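Local coordinates for protein ABC-type amino acid transport system, periplasmic component (Caldanaerobacter subterraneus subsp. tengcongensis MB4, PDB 4YMX) that binds arginine as the extracytoplasmic substrate-binding component of an amino acid ABC transporter, with a fold of two lobes that enclose the ligand, at residues A[120-125]-A[221-226]; A[126-131]-A[189-194]; A[158-163]-A[213-218]. All blocks are in the same frame, centred on the assembly; numbering follows the deposited sequence.

In the fold
Contact 1 lies in one lobe of this family 3 solute-binding protein, contacts 2 and 3 in the other, and the bound arginine sits between the lobes. Two chain passages cross the hinge: D125 runs directly into S126, joining contacts 1 and 2, and V218 runs on to G221, joining contacts 3 and 1. The passages meet where G221 N probably bonds to S126 OG at 2.9 Å. Centres of contacts 1 and 2 are 19 Å apart; those of contacts 2 and 3 only 9 Å, bridged by Q128 N to N216 OD1, 2.8 Å. E193 of contact 2 binds the ligand directly, whereas the side chains of S222 and E159 lie about 5 and 7 Å from it.

Contact 1 of 3, residues A[120-125]-A[221-226]; sequences SDLYYD and GSAVAV
S120 and Y123 each donate a backbone N-H to segment 221-226, the first from S120 N to V224 O and the second from Y123 N to S222 O. Strands 120-124 and 222-226 run roughly antiparallel, with 137° between their directions and a closest axis approach of 4.8 Å; S222 N adds a bond to Y124 O. The pairing is irregular at V224, whose N-H is taken by S120 OG at 2.8 Å. A chi1 of 74° tucks that hydroxyl between its own N and carbonyl carbon, within reach of V224, and the hydroxyl donates a hydrogen bond to D121 O.

S222 O is the focus of the other half. Besides Y123 N it meets the CA-H of L122 at 3.4 Å from L122 CA, and it stands 3.5 Å above the Y123 ring plane, near the rim. V224 N lies at the edge of the same ring, and CE2 of Y123 reaches V224 CG2 at 4.1 Å. The phenol OH of Y123 shares water 1 with A223 O, 2.9 Å from the OH, and has a weak bond to D66. Were Y123 an alanine, water 1 would probably lose its phenolic mate and the backbone of S222 and A223 the ring packed along it. L122 sends CD2 over the main chain of G221, where a CB would collide with it. Water 2 joins D125 O to S222 OG.

From outside, Y250 OH bonds to Y123 O, K245 NZ to L122 O, and F258 stacks on the Y124 ring. Polar links thus do much of the joining: one serine hydroxyl stands in for a strand carbonyl, and waters bridge main chain to side chain where the edge strand leaves its sheet for the hinge.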
loop_
_atom_site.group_PDB
_atom_site.type_symbol
_atom_site.label_atom_id
_atom_site.label_comp_id
_atom_site.label_asym_id
_atom_site.label_seq_id
_atom_site.Cartn_x
_atom_site.Cartn_y
_atom_site.Cartn_z
ATOM N N SER A 120 -3.635 -7.440 12.142
ATOM C CA SER A 120 -4.806 -8.270 11.919
ATOM C C SER A 120 -4.483 -9.431 10.997
ATOM O O SER A 120 -3.384 -9.537 10.442
ATOM C CB SER A 120 -5.905 -7.425 11.281
ATOM O OG SER A 120 -5.587 -7.169 9.912
ATOM N N ASP A 121 -5.472 -10.296 10.822
ATOM C CA ASP A 121 -5.430 -11.282 9.758
ATOM C C ASP A 121 -5.274 -10.560 8.424
ATOM O O ASP A 121 -5.676 -9.395 8.283
ATOM C CB ASP A 121 -6.725 -12.096 9.753
ATOM C CG ASP A 121 -6.894 -12.937 11.005
ATOM O OD1 ASP A 121 -5.901 -13.543 11.453
ATOM O OD2 ASP A 121 -8.028 -13.008 11.521
ATOM N N LEU A 122 -4.689 -11.240 7.445
ATOM C CA LEU A 122 -4.586 -10.671 6.101
ATOM C C LEU A 122 -5.976 -10.426 5.516
ATOM O O LEU A 122 -6.901 -11.226 5.722
ATOM C CB LEU A 122 -3.808 -11.601 5.169
ATOM C CG LEU A 122 -2.323 -11.805 5.446
ATOM C CD1 LEU A 122 -1.803 -12.933 4.588
ATOM C CD2 LEU A 122 -1.554 -10.534 5.153
ATOM N N TYR A 123 -6.131 -9.323 4.785
ATOM C CA TYR A 123 -7.402 -9.044 4.118
ATOM C C TYR A 123 -7.264 -8.942 2.590
ATOM O O TYR A 123 -8.268 -8.798 1.885
ATOM C CB TYR A 123 -8.080 -7.787 4.687
ATOM C CG TYR A 123 -7.299 -6.516 4.457
ATOM C CD1 TYR A 123 -7.337 -5.866 3.227
ATOM C CD2 TYR A 123 -6.520 -5.962 5.467
ATOM C CE1 TYR A 123 -6.614 -4.712 3.009
ATOM C CE2 TYR A 123 -5.800 -4.791 5.251
ATOM C CZ TYR A 123 -5.853 -4.180 4.020
ATOM O OH TYR A 123 -5.132 -3.031 3.792
ATOM N N TYR A 124 -6.033 -8.997 2.081
ATOM C CA TYR A 124 -5.811 -9.046 0.639
ATOM C C TYR A 124 -4.398 -9.517 0.341
ATOM O O TYR A 124 -3.496 -9.287 1.131
ATOM C CB TYR A 124 -6.082 -7.678 -0.008
ATOM C CG TYR A 124 -6.577 -7.793 -1.439
ATOM C CD1 TYR A 124 -7.780 -8.416 -1.723
ATOM C CD2 TYR A 124 -5.841 -7.286 -2.496
ATOM C CE1 TYR A 124 -8.242 -8.538 -3.024
ATOM C CE2 TYR A 124 -6.288 -7.411 -3.808
ATOM C CZ TYR A 124 -7.493 -8.031 -4.061
ATOM O OH TYR A 124 -7.960 -8.165 -5.354
ATOM N N ASP A 125 -4.196 -10.175 -0.793
ATOM C CA ASP A 125 -2.872 -10.623 -1.176
ATOM C C ASP A 125 -2.177 -9.452 -1.887
ATOM O O ASP A 125 -2.804 -8.433 -2.195
ATOM C CB ASP A 125 -2.985 -11.857 -2.076
ATOM C CG ASP A 125 -1.654 -12.556 -2.295
ATOM O OD1 ASP A 125 -0.693 -12.310 -1.525
ATOM O OD2 ASP A 125 -1.576 -13.371 -3.239
ATOM N N GLY A 221 1.051 -9.543 1.042
ATOM C CA GLY A 221 -0.249 -9.408 1.668
ATOM C C GLY A 221 -0.403 -8.110 2.430
ATOM O O GLY A 221 0.581 -7.441 2.750
ATOM N N SER A 222 -1.651 -7.754 2.717
ATOM C CA SER A 222 -1.964 -6.553 3.488
ATOM C C SER A 222 -2.808 -6.878 4.719
ATOM O O SER A 222 -3.665 -7.762 4.685
ATOM C CB SER A 222 -2.693 -5.542 2.616
ATOM O OG SER A 222 -1.881 -5.196 1.510
ATOM N N ALA A 223 -2.536 -6.172 5.812
ATOM C CA ALA A 223 -3.250 -6.361 7.072
ATOM C C ALA A 223 -3.395 -5.023 7.775
ATOM O O ALA A 223 -2.687 -4.074 7.449
ATOM C CB ALA A 223 -2.515 -7.358 7.962
ATOM N N VAL A 224 -4.310 -4.952 8.739
ATOM C CA VAL A 224 -4.499 -3.744 9.537
ATOM C C VAL A 224 -3.511 -3.758 10.694
ATOM O O VAL A 224 -3.311 -4.793 11.332
ATOM C CB VAL A 224 -5.935 -3.656 10.092
ATOM C CG1 VAL A 224 -6.088 -2.454 11.009
ATOM C CG2 VAL A 224 -6.937 -3.581 8.953
ATOM N N ALA A 225 -2.875 -2.618 10.948
ATOM C CA ALA A 225 -1.982 -2.494 12.101
ATOM C C ALA A 225 -2.609 -1.695 13.230
ATOM O O ALA A 225 -3.313 -0.695 13.010
ATOM C CB ALA A 225 -0.652 -1.865 11.706
ATOM N N VAL A 226 -2.413 -2.186 14.454
ATOM C CA VAL A 226 -2.780 -1.447 15.660
ATOM C C VAL A 226 -1.579 -1.395 16.586
ATOM O O VAL A 226 -0.605 -2.132 16.404
ATOM C CB VAL A 226 -4.002 -2.055 16.418
ATOM C CG1 VAL A 226 -5.237 -2.094 15.518
ATOM C CG2 VAL A 226 -3.675 -3.445 16.971
HETATM O O HOH W 1 -3.077 -2.188 5.579
HETATM O O HOH W 2 -2.872 -5.990 -0.793
#

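Contact 2 of 3, residues A[126-131]-A[189-194]; sequences SRQVVV and AIVVED. With ARG (arginine), chain C.
E193 packs against R127 and Q128 where strand 189-193 ends, and its side chain leads from the sheet to the bound arginine. E193 CB lies 3.8 Å from R127 O. E193 CG touches both R127 O and Q128 NE2, 3.5 Å from the latter. The chain then bends at chi2 (134°), turning the carboxylate to the ligand. Here E193 CD is 3.3 Å from the arginine N, and E193 OE1 accepts a hydrogen bond from that amino group at 2.8 Å. OE1 also takes a weak bond from Q128 NE2, with the amide and carboxylate planes 58° apart. OE2 faces S126 CB, and water 3 bonds to E193 OE2 and to S126 OG, whose other partner is G221 N. The other end of the Q128 amide is fixed from outside, OE1 bonding to S157 OG, so the amide keeps its NH2 turned to E193.

The two strands beneath, 128-131 and 189-193, pair antiparallel, at 155°. V129 with V192 and V131 with I190 are hydrogen-bonded pairs, V129 N reaching V192 O at 2.9 Å. The pairing runs on past the strand end: D194 N, at the start of the helix for which E193 holds the N-cap position, bonds to R127 O. D194 CB rests on V129 CG1 at 3.6 Å, while its OD1 is held by Y211 OH; in one of the two R127 conformers, water 4 links D194 OD2 to R127 NE.

Strand 189-193 pairs on its far side with strand 148-152 through A150, and strand 128-133 with strand 207-210 through L210. The face bearing V129, V131, I190 and V192 is covered by helices 175-183 and 194-201, with A197 touching three of the valines and L182 lying against V131 and I190.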
loop_
_atom_site.group_PDB
_atom_site.type_symbol
_atom_site.label_atom_id
_atom_site.label_comp_id
_atom_site.label_asym_id
_atom_site.label_seq_id
_atom_site.Cartn_x
_atom_site.Cartn_y
_atom_site.Cartn_z
ATOM N N SER A 126 -0.880 -9.575 -2.132
ATOM C CA SER A 126 -0.195 -8.595 -2.972
ATOM C C SER A 126 1.035 -9.208 -3.625
ATOM O O SER A 126 1.532 -10.261 -3.192
ATOM C CB SER A 126 0.193 -7.331 -2.180
ATOM O OG SER A 126 1.142 -7.629 -1.172
ATOM N N ARG A 127 1.520 -8.542 -4.672
ATOM C CA ARG A 127 2.670 -8.992 -5.443
ATOM C C ARG A 127 3.504 -7.784 -5.871
ATOM O O ARG A 127 2.961 -6.794 -6.352
ATOM C CB ARG A 127 2.193 -9.748 -6.688
ATOM C CG ARG A 127 3.308 -10.235 -7.610
ATOM C CD ARG A 127 2.771 -10.588 -8.995
ATOM N NE ARG A 127 1.706 -11.587 -8.944
ATOM C CZ ARG A 127 1.916 -12.901 -8.915
ATOM N NH1 ARG A 127 3.153 -13.379 -8.925
ATOM N NH2 ARG A 127 0.889 -13.738 -8.872
ATOM N N GLN A 128 4.820 -7.873 -5.691
ATOM C CA GLN A 128 5.739 -6.843 -6.181
ATOM C C GLN A 128 5.972 -7.019 -7.669
ATOM O O GLN A 128 6.147 -8.145 -8.154
ATOM C CB GLN A 128 7.090 -6.938 -5.462
ATOM C CG GLN A 128 7.000 -6.753 -3.968
ATOM C CD GLN A 128 6.435 -5.405 -3.594
ATOM O OE1 GLN A 128 6.913 -4.369 -4.062
ATOM N NE2 GLN A 128 5.404 -5.407 -2.754
ATOM N N VAL A 129 5.989 -5.903 -8.388
ATOM C CA VAL A 129 6.342 -5.910 -9.796
ATOM C C VAL A 129 7.300 -4.764 -10.095
ATOM O O VAL A 129 7.581 -3.923 -9.246
ATOM C CB VAL A 129 5.111 -5.784 -10.717
ATOM C CG1 VAL A 129 4.077 -6.869 -10.407
ATOM C CG2 VAL A 129 4.497 -4.390 -10.634
ATOM N N VAL A 130 7.802 -4.744 -11.319
ATOM C CA VAL A 130 8.656 -3.668 -11.788
ATOM C C VAL A 130 7.907 -2.884 -12.868
ATOM O O VAL A 130 7.240 -3.468 -13.724
ATOM C CB VAL A 130 9.974 -4.233 -12.336
ATOM C CG1 VAL A 130 10.798 -3.130 -12.996
ATOM C CG2 VAL A 130 10.770 -4.902 -11.211
ATOM N N VAL A 131 7.971 -1.559 -12.799
ATOM C CA VAL A 131 7.401 -0.706 -13.832
ATOM C C VAL A 131 8.531 -0.012 -14.591
ATOM O O VAL A 131 9.469 0.506 -13.981
ATOM C CB VAL A 131 6.460 0.375 -13.237
ATOM C CG1 VAL A 131 5.846 1.218 -14.354
ATOM C CG2 VAL A 131 5.362 -0.264 -12.395
ATOM N N ALA A 189 13.520 2.373 -13.347
ATOM C CA ALA A 189 12.419 1.476 -13.029
ATOM C C ALA A 189 11.838 1.837 -11.675
ATOM O O ALA A 189 12.472 2.542 -10.890
ATOM C CB ALA A 189 12.905 0.028 -13.013
ATOM N N ILE A 190 10.618 1.373 -11.430
ATOM C CA ILE A 190 9.970 1.487 -10.131
ATOM C C ILE A 190 9.684 0.078 -9.612
ATOM O O ILE A 190 9.333 -0.803 -10.390
ATOM C CB ILE A 190 8.614 2.202 -10.259
ATOM C CG1 ILE A 190 8.768 3.588 -10.884
ATOM C CG2 ILE A 190 7.905 2.291 -8.908
ATOM C CD1 ILE A 190 7.425 4.205 -11.287
ATOM N N VAL A 191 9.810 -0.143 -8.307
ATOM C CA VAL A 191 9.280 -1.366 -7.708
ATOM C C VAL A 191 8.079 -1.005 -6.853
ATOM O O VAL A 191 8.172 -0.142 -5.978
ATOM C CB VAL A 191 10.327 -2.105 -6.841
ATOM C CG1 VAL A 191 9.701 -3.323 -6.170
ATOM C CG2 VAL A 191 11.517 -2.528 -7.697
ATOM N N VAL A 192 6.947 -1.650 -7.119
ATOM C CA VAL A 192 5.681 -1.291 -6.481
ATOM C C VAL A 192 4.714 -2.448 -6.668
ATOM O O VAL A 192 4.952 -3.312 -7.504
ATOM C CB VAL A 192 5.125 0.038 -7.081
ATOM C CG1 VAL A 192 4.629 -0.169 -8.506
ATOM C CG2 VAL A 192 4.028 0.642 -6.201
ATOM N N GLU A 193 3.646 -2.490 -5.876
ATOM C CA GLU A 193 2.682 -3.571 -5.987
ATOM C C GLU A 193 1.919 -3.529 -7.301
ATOM O O GLU A 193 1.620 -2.452 -7.835
ATOM C CB GLU A 193 1.723 -3.574 -4.795
ATOM C CG GLU A 193 2.181 -4.478 -3.680
ATOM C CD GLU A 193 2.074 -3.826 -2.328
ATOM O OE1 GLU A 193 3.040 -3.166 -1.908
ATOM O OE2 GLU A 193 1.021 -3.988 -1.684
ATOM N N ASP A 194 1.603 -4.720 -7.794
ATOM C CA ASP A 194 0.944 -4.929 -9.080
ATOM C C ASP A 194 -0.355 -4.143 -9.229
ATOM O O ASP A 194 -0.560 -3.433 -10.208
ATOM C CB ASP A 194 0.653 -6.428 -9.245
ATOM C CG ASP A 194 0.054 -6.775 -10.600
ATOM O OD1 ASP A 194 0.353 -6.083 -11.590
ATOM O OD2 ASP A 194 -0.711 -7.764 -10.664
HETATM N N ARG C . 2.840 -3.340 0.888
HETATM C CA ARG C . 4.064 -2.501 0.981
HETATM C C ARG C . 4.532 -2.392 2.421
HETATM O O ARG C . 3.843 -2.832 3.340
HETATM C CB ARG C . 3.796 -1.107 0.412
HETATM C CG ARG C . 2.612 -0.401 1.042
HETATM C CD ARG C . 2.558 1.066 0.646
HETATM N NE ARG C . 1.266 1.651 0.974
HETATM C CZ ARG C . 0.931 2.914 0.739
HETATM N NH1 ARG C . 1.788 3.749 0.177
HETATM N NH2 ARG C . -0.271 3.340 1.079
HETATM O OXT ARG C . 5.609 -1.862 2.688
HETATM O O HOH W 3 0.804 -5.547 0.452
HETATM O O HOH W 4 -0.864 -9.859 -8.847
#

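Contact 3 of 3, residues A[158-163]-A[213-218]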
loop_
_atom_site.group_PDB
_atom_site.type_symbol
_atom_site.label_atom_id
_atom_site.label_comp_id
_atom_site.label_asym_id
_atom_site.label_seq_id
_atom_site.Cartn_x
_atom_site.Cartn_y
_atom_site.Cartn_z
ATOM N N GLU A 158 10.900 -1.269 -1.255
ATOM C CA GLU A 158 12.266 -0.825 -1.006
ATOM C C GLU A 158 13.170 -1.987 -0.576
ATOM O O GLU A 158 14.296 -2.119 -1.057
ATOM C CB GLU A 158 12.258 0.279 0.049
ATOM C CG GLU A 158 13.637 0.729 0.523
ATOM C CD GLU A 158 13.535 1.845 1.524
ATOM O OE1 GLU A 158 12.887 1.637 2.576
ATOM O OE2 GLU A 158 14.073 2.940 1.255
ATOM N N GLU A 159 12.672 -2.833 0.321
ATOM C CA GLU A 159 13.405 -4.031 0.737
ATOM C C GLU A 159 13.783 -4.907 -0.460
ATOM O O GLU A 159 14.906 -5.424 -0.546
ATOM C CB GLU A 159 12.548 -4.833 1.713
ATOM C CG GLU A 159 13.201 -6.089 2.234
ATOM C CD GLU A 159 12.290 -6.872 3.160
ATOM O OE1 GLU A 159 11.409 -6.255 3.803
ATOM O OE2 GLU A 159 12.450 -8.109 3.233
ATOM N N ALA A 160 12.845 -5.067 -1.389
ATOM C CA ALA A 160 13.084 -5.886 -2.571
ATOM C C ALA A 160 14.166 -5.261 -3.452
ATOM O O ALA A 160 15.089 -5.951 -3.916
ATOM C CB ALA A 160 11.784 -6.079 -3.351
ATOM N N ALA A 161 14.068 -3.954 -3.674
ATOM C CA ALA A 161 15.021 -3.271 -4.548
ATOM C C ALA A 161 16.433 -3.263 -3.979
ATOM O O ALA A 161 17.408 -3.293 -4.741
ATOM C CB ALA A 161 14.556 -1.853 -4.844
ATOM N N LYS A 162 16.550 -3.240 -2.651
ATOM C CA LYS A 162 17.866 -3.185 -2.004
ATOM C C LYS A 162 18.712 -4.419 -2.286
ATOM O O LYS A 162 19.933 -4.387 -2.125
ATOM C CB LYS A 162 17.726 -2.999 -0.494
ATOM C CG LYS A 162 17.459 -1.578 -0.063
ATOM C CD LYS A 162 17.306 -1.510 1.455
ATOM C CE LYS A 162 17.182 -0.081 1.949
ATOM N NZ LYS A 162 16.994 -0.043 3.429
ATOM N N LYS A 163 18.065 -5.499 -2.707
ATOM C CA LYS A 163 18.766 -6.751 -2.982
ATOM C C LYS A 163 19.359 -6.813 -4.389
ATOM O O LYS A 163 20.134 -7.719 -4.703
ATOM C CB LYS A 163 17.839 -7.938 -2.726
ATOM C CG LYS A 163 17.488 -8.087 -1.257
ATOM C CD LYS A 163 16.619 -9.307 -0.997
ATOM C CE LYS A 163 15.188 -9.065 -1.437
ATOM N NZ LYS A 163 14.320 -10.247 -1.182
ATOM N N ASP A 213 9.800 -12.830 -11.403
ATOM C CA ASP A 213 9.706 -13.729 -10.258
ATOM C C ASP A 213 10.523 -13.213 -9.078
ATOM O O ASP A 213 10.045 -13.136 -7.943
ATOM C CB ASP A 213 10.209 -15.129 -10.628
ATOM C CG ASP A 213 9.207 -15.928 -11.449
ATOM O OD1 ASP A 213 8.077 -15.440 -11.681
ATOM O OD2 ASP A 213 9.552 -17.065 -11.844
ATOM N N GLU A 214 11.755 -12.820 -9.352
ATOM C CA GLU A 214 12.705 -12.593 -8.279
ATOM C C GLU A 214 12.476 -11.313 -7.474
ATOM O O GLU A 214 12.937 -11.208 -6.340
ATOM C CB GLU A 214 14.130 -12.649 -8.820
ATOM C CG GLU A 214 14.547 -14.053 -9.246
ATOM C CD GLU A 214 15.902 -14.072 -9.910
ATOM O OE1 GLU A 214 15.933 -13.931 -11.145
ATOM O OE2 GLU A 214 16.926 -14.227 -9.195
ATOM N N ILE A 215 11.750 -10.351 -8.034
ATOM C CA ILE A 215 11.507 -9.119 -7.296
ATOM C C ILE A 215 10.464 -9.338 -6.206
ATOM O O ILE A 215 10.370 -8.557 -5.265
ATOM C CB ILE A 215 11.091 -7.952 -8.229
ATOM C CG1 ILE A 215 11.300 -6.599 -7.539
ATOM C CG2 ILE A 215 9.640 -8.098 -8.663
ATOM C CD1 ILE A 215 12.758 -6.206 -7.377
ATOM N N ASN A 216 9.700 -10.419 -6.324
ATOM C CA ASN A 216 8.618 -10.695 -5.383
ATOM C C ASN A 216 9.051 -11.549 -4.182
ATOM O O ASN A 216 8.209 -12.055 -3.433
ATOM C CB ASN A 216 7.444 -11.347 -6.122
ATOM C CG ASN A 216 6.147 -11.297 -5.333
ATOM O OD1 ASN A 216 5.824 -10.285 -4.702
ATOM N ND2 ASN A 216 5.411 -12.413 -5.338
ATOM N N ASN A 217 10.356 -11.678 -3.972
ATOM C CA ASN A 217 10.870 -12.495 -2.865
ATOM C C ASN A 217 10.888 -11.746 -1.531
ATOM O O ASN A 217 11.908 -11.683 -0.835
ATOM C CB ASN A 217 12.255 -13.066 -3.188
ATOM C CG ASN A 217 12.222 -14.099 -4.298
ATOM O OD1 ASN A 217 11.162 -14.598 -4.680
ATOM N ND2 ASN A 217 13.395 -14.434 -4.814
ATOM N N VAL A 218 9.753 -11.137 -1.201
ATOM C CA VAL A 218 9.556 -10.468 0.082
ATOM C C VAL A 218 8.233 -10.951 0.644
ATOM O O VAL A 218 7.469 -11.628 -0.052
ATOM C CB VAL A 218 9.516 -8.931 -0.067
ATOM C CG1 VAL A 218 10.888 -8.400 -0.413
ATOM C CG2 VAL A 218 8.487 -8.531 -1.131
HETATM O O HOH W 5 14.553 -8.413 -5.185
HETATM O O HOH W 6 12.522 -9.452 -3.460
#
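A160 is the residue of helix 156-161 that meets the loop 213-218 most closely. Its CB lies 3.4 Å from the carbonyl oxygen I215 O and 3.8 Å from V218 CG1, with the end of the I215 chain, CD1, also against it. V218 turns CG1 to this methyl because a chi1 of -70° sets that branch anti to the carbonyl carbon. E159 and V218 lie alongside, their chains pointing opposite ways, and E159 OE2 comes to 4.0 Å from V218 CG1.

K163, just beyond the helix, leans over the same loop. Its chain bends at chi3 (-76°) and carries the ammonium to 2.8 Å between K163 NZ and N217 O. NZ also gives a hydrogen bond to water 6 at 3.0 Å, and this water lies close to I215 O as well. Water 5 donates to A160 O at 2.8 Å and makes a weak, long bond to E214 O. The join is thus apolar at its middle and watered beside it, with the lysine at the solvent-exposed side.

The loop is shaped by its own turns. A 3-10 segment at E214 and I215 points the I215 carbonyl at the helix, N216 N reaches back to D213 O, and N217 is the centre of an inverse gamma turn that brings V218 round to A160. On the helix side, E158 is tied by its carboxylate to G154 N and Q171 NE2.

Deeper in the lobe, A161 packs on strands 148-152 and 168-172, touching I149, V151 and L169. I215 rests on V130 and F141, and V218 on Q128. Strand 189-193 runs between these supports, flanked by strands 148-152 and 128-133, so helix and loop meet across it.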